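Local atomic coordinates of UBX domain-containing protein 7 (Homo sapiens, PDB entry 5X3P), a protein that links a subset of NEDD8-associated cullin-RING ubiquitin ligases to the segregase VCP/p97, its UBX domain, the part in this structure, making the contact with p97. Residues Arg55-Ser58 against His59-Tyr62; Thr22-Glu25 against Gln26-Leu29. The protein carries 1 engineered substitution. All coordinates share one frame; numbering follows the deposited sequence.

Contact 1. Residues Arg55-Ser58 against His59-Tyr62; sequences RKLS and HLDY
Lys56 lays its side chain over one face of the His59 imidazole, with CB 3.6 Å from the ring centroid and 8° off the ring normal, a CH-pi contact. Both side chains run the same way; CG of His59 sits anti to its own carbonyl carbon (chi1 -69°), which turns the ring back beneath Lys56. Lys56 NZ stays 4.4 Å from His59 NE2.

A second touch involves Tyr62, whose CE1 edge meets Leu57 O in the ring plane at 3.4 Å. Leu57 CD2 also approaches Leu60 CD1 at 4.2 Å, an apolar contact.

The Lys56-His59 and Leu57-Leu60 pairs are brought together by a short 3-10 turn. His59 N donates to Lys56 O at 2.9 Å and Leu60 N to Leu57 O at 3.0 Å. Farther out, Leu57 packs on Leu32 of helix 29-38 and on Leu48 of strand 46-50, while the Tyr62 hydroxyl is hydrogen-bonded to Asn43 and Ser58 OG to Arg82.

The two main-chain bonds thus bend the end of strand 55-56 into the loop, and the His59 ring gains apolar contact from a lysine whose charged end could disfavour protonation of the imidazole.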
loop_
_atom_site.group_PDB
_atom_site.type_symbol
_atom_site.label_atom_id
_atom_site.label_comp_id
_atom_site.label_asym_id
_atom_site.label_seq_id
_atom_site.Cartn_x
_atom_site.Cartn_y
_atom_site.Cartn_z
ATOM N N ARG A 55 -3.332 -8.390 -4.788
ATOM C CA ARG A 55 -1.883 -8.437 -4.846
ATOM C C ARG A 55 -1.366 -8.478 -3.423
ATOM O O ARG A 55 -1.875 -7.769 -2.561
ATOM C CB ARG A 55 -1.351 -7.182 -5.551
ATOM C CG ARG A 55 -1.494 -7.175 -7.079
ATOM C CD ARG A 55 -1.188 -5.790 -7.627
ATOM N NE ARG A 55 -2.211 -4.927 -7.100
ATOM C CZ ARG A 55 -2.940 -4.068 -7.784
ATOM N NH1 ARG A 55 -2.748 -3.846 -9.078
ATOM N NH2 ARG A 55 -3.861 -3.415 -7.125
ATOM N N LYS A 56 -0.370 -9.316 -3.171
ATOM C CA LYS A 56 0.345 -9.247 -1.908
ATOM C C LYS A 56 1.537 -8.343 -2.172
ATOM O O LYS A 56 2.503 -8.762 -2.826
ATOM C CB LYS A 56 0.808 -10.637 -1.476
ATOM C CG LYS A 56 -0.302 -11.683 -1.397
ATOM C CD LYS A 56 -0.674 -12.008 0.049
ATOM C CE LYS A 56 -1.536 -13.278 0.145
ATOM N NZ LYS A 56 -0.796 -14.532 -0.207
ATOM N N LEU A 57 1.463 -7.098 -1.710
ATOM C CA LEU A 57 2.509 -6.124 -2.003
ATOM C C LEU A 57 3.801 -6.488 -1.271
ATOM O O LEU A 57 4.909 -6.075 -1.657
ATOM C CB LEU A 57 2.048 -4.708 -1.627
ATOM C CG LEU A 57 0.744 -4.198 -2.250
ATOM C CD1 LEU A 57 0.481 -2.763 -1.780
ATOM C CD2 LEU A 57 0.863 -4.208 -3.764
ATOM N N SER A 58 3.677 -7.280 -0.213
ATOM C CA SER A 58 4.873 -7.700 0.496
ATOM C C SER A 58 5.652 -8.684 -0.368
ATOM O O SER A 58 6.829 -8.918 -0.126
ATOM C CB SER A 58 4.528 -8.305 1.868
ATOM O OG SER A 58 5.697 -8.755 2.557
ATOM N N HIS A 59 5.004 -9.256 -1.383
ATOM C CA HIS A 59 5.711 -10.171 -2.299
ATOM C C HIS A 59 6.535 -9.412 -3.354
ATOM O O HIS A 59 7.307 -10.015 -4.110
ATOM C CB HIS A 59 4.737 -11.133 -2.997
ATOM C CG HIS A 59 4.123 -12.144 -2.085
ATOM N ND1 HIS A 59 3.326 -13.167 -2.548
ATOM C CD2 HIS A 59 4.191 -12.291 -0.739
ATOM C CE1 HIS A 59 2.932 -13.911 -1.525
ATOM N NE2 HIS A 59 3.447 -13.403 -0.419
ATOM N N LEU A 60 6.370 -8.094 -3.401
ATOM C CA LEU A 60 7.107 -7.263 -4.346
ATOM C C LEU A 60 8.268 -6.552 -3.661
ATOM O O LEU A 60 8.222 -6.268 -2.454
ATOM C CB LEU A 60 6.182 -6.225 -4.983
ATOM C CG LEU A 60 4.961 -6.746 -5.735
ATOM C CD1 LEU A 60 4.051 -5.586 -6.138
ATOM C CD2 LEU A 60 5.382 -7.536 -6.970
ATOM N N ASP A 61 9.317 -6.266 -4.430
ATOM C CA ASP A 61 10.431 -5.466 -3.922
ATOM C C ASP A 61 9.960 -4.042 -3.643
ATOM O O ASP A 61 9.359 -3.397 -4.515
ATOM C CB ASP A 61 11.545 -5.429 -4.964
ATOM C CG ASP A 61 12.890 -5.138 -4.357
ATOM O OD1 ASP A 61 13.101 -3.986 -3.921
ATOM O OD2 ASP A 61 13.733 -6.065 -4.318
ATOM N N TYR A 62 10.240 -3.531 -2.444
ATOM C CA TYR A 62 9.725 -2.215 -2.049
ATOM C C TYR A 62 10.372 -1.068 -2.853
ATOM O O TYR A 62 9.890 0.071 -2.852
ATOM C CB TYR A 62 9.865 -2.019 -0.529
ATOM C CG TYR A 62 8.946 -2.931 0.295
ATOM C CD1 TYR A 62 7.831 -3.550 -0.292
ATOM C CD2 TYR A 62 9.185 -3.171 1.654
ATOM C CE1 TYR A 62 6.989 -4.386 0.450
ATOM C CE2 TYR A 62 8.331 -4.000 2.409
ATOM C CZ TYR A 62 7.245 -4.603 1.798
ATOM O OH TYR A 62 6.404 -5.422 2.532
#

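Contact 2. Residues Thr22-Glu25 against Gln26-Leu29; sequences TLPE and QAKL
Ala27 folds back on Pro24 through a type I beta turn, whose one hydrogen bond between the two segments runs from Ala27 N to Pro24 O at 2.9 Å, with an N-H...O angle of 156°. Glu25 and Gln26 occupy the two central positions of the turn.

The apolar contacts centre on the Ala27 methyl group. Its CB lies 4.1 Å from Leu23 CB and equally far from Pro24 CD, so it touches both the last leucine of the strand and the ring of the proline that follows; it also comes within 3.1 Å of Pro24 O. Leu23 makes this contact with CB and not with its branched end, whereas the proline offers the ring carbon bonded to its own nitrogen.

Main-chain bonds to other parts of the domain hold the turn: Glu25 pairs with Pro5 and with Gln67, and Ala27 with Met66. The side chains of Leu23 and Ala27 both rest on Met66, and that of Glu25 touches Pro5 and Gln67. The turn leads out of strand 18-24, an outermost strand of the sheet beside strand 6-12, and into helix 29-38, with the short helix 66-69 packed against it.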
loop_
_atom_site.group_PDB
_atom_site.type_symbol
_atom_site.label_atom_id
_atom_site.label_comp_id
_atom_site.label_asym_id
_atom_site.label_seq_id
_atom_site.Cartn_x
_atom_site.Cartn_y
_atom_site.Cartn_z
ATOM N N THR A 22 -2.809 10.128 -1.560
ATOM C CA THR A 22 -2.459 10.006 -2.972
ATOM C C THR A 22 -0.947 9.995 -3.129
ATOM O O THR A 22 -0.269 10.855 -2.580
ATOM C CB THR A 22 -3.019 11.191 -3.777
ATOM O OG1 THR A 22 -4.440 11.091 -3.820
ATOM C CG2 THR A 22 -2.467 11.206 -5.210
ATOM N N LEU A 23 -0.414 9.041 -3.884
ATOM C CA LEU A 23 1.015 9.043 -4.193
ATOM C C LEU A 23 1.225 9.151 -5.700
ATOM O O LEU A 23 0.465 8.565 -6.474
ATOM C CB LEU A 23 1.706 7.788 -3.638
ATOM C CG LEU A 23 1.719 7.690 -2.105
ATOM C CD1 LEU A 23 2.199 6.327 -1.621
ATOM C CD2 LEU A 23 2.599 8.774 -1.491
ATOM N N PRO A 24 2.261 9.895 -6.129
ATOM C CA PRO A 24 2.558 9.953 -7.569
ATOM C C PRO A 24 2.843 8.538 -8.074
ATOM O O PRO A 24 3.338 7.708 -7.292
ATOM C CB PRO A 24 3.842 10.803 -7.636
ATOM C CG PRO A 24 3.853 11.594 -6.342
ATOM C CD PRO A 24 3.203 10.694 -5.320
ATOM N N GLU A 25 2.534 8.257 -9.337
ATOM C CA GLU A 25 2.686 6.907 -9.878
ATOM C C GLU A 25 4.139 6.460 -9.824
ATOM O O GLU A 25 4.418 5.254 -9.755
ATOM C CB GLU A 25 2.204 6.861 -11.329
ATOM C CG GLU A 25 1.431 5.617 -11.674
ATOM C CD GLU A 25 1.025 5.563 -13.141
ATOM O OE1 GLU A 25 1.758 6.112 -14.000
ATOM O OE2 GLU A 25 -0.037 4.965 -13.425
ATOM N N GLN A 26 5.058 7.429 -9.859
ATOM C CA GLN A 26 6.496 7.136 -9.824
ATOM C C GLN A 26 7.029 6.976 -8.397
ATOM O O GLN A 26 8.206 6.682 -8.196
ATOM C CB GLN A 26 7.293 8.209 -10.574
ATOM C CG GLN A 26 6.988 8.263 -12.078
ATOM C CD GLN A 26 7.139 6.912 -12.756
ATOM O OE1 GLN A 26 6.236 6.445 -13.454
ATOM N NE2 GLN A 26 8.287 6.282 -12.563
ATOM N N ALA A 27 6.168 7.174 -7.401
ATOM C CA ALA A 27 6.573 6.917 -6.032
ATOM C C ALA A 27 6.866 5.427 -5.886
ATOM O O ALA A 27 6.239 4.584 -6.557
ATOM C CB ALA A 27 5.491 7.356 -5.050
ATOM N N LYS A 28 7.828 5.096 -5.030
ATOM C CA LYS A 28 8.190 3.701 -4.800
ATOM C C LYS A 28 7.238 3.090 -3.789
ATOM O O LYS A 28 6.768 3.797 -2.893
ATOM C CB LYS A 28 9.606 3.621 -4.240
ATOM C CG LYS A 28 10.678 4.177 -5.161
ATOM C CD LYS A 28 11.995 4.310 -4.414
ATOM C CE LYS A 28 13.122 4.656 -5.374
ATOM N NZ LYS A 28 14.362 5.036 -4.639
ATOM N N LEU A 29 6.989 1.781 -3.900
ATOM C CA LEU A 29 6.176 1.075 -2.894
ATOM C C LEU A 29 6.628 1.406 -1.464
ATOM O O LEU A 29 5.807 1.528 -0.563
ATOM C CB LEU A 29 6.247 -0.437 -3.103
ATOM C CG LEU A 29 5.383 -1.061 -4.192
ATOM C CD1 LEU A 29 5.485 -2.590 -4.112
ATOM C CD2 LEU A 29 3.913 -0.604 -4.071
#

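Overall arrangement
Both contacts are local turns at the surface of the ubiquitin-like UBX domain, at the ends of its two outermost strands, 18-24 and 55-56, and their centres lie about 14 Å apart. Contact 1 includes one buried residue, Leu57, and combines a ring face, a tyrosine edge and two main-chain bonds; contact 2 has none buried among its touching residues and relies on one turn bond and a methyl group. Contact 1 packs against helix 29-38, whereas contact 2 leads into it and leans on helix 66-69. They meet chiefly at Leu29, where Leu60 CB lies 3.8 Å from Leu29 CD1 and Tyr62 O 3.7 Å from Leu29 CB.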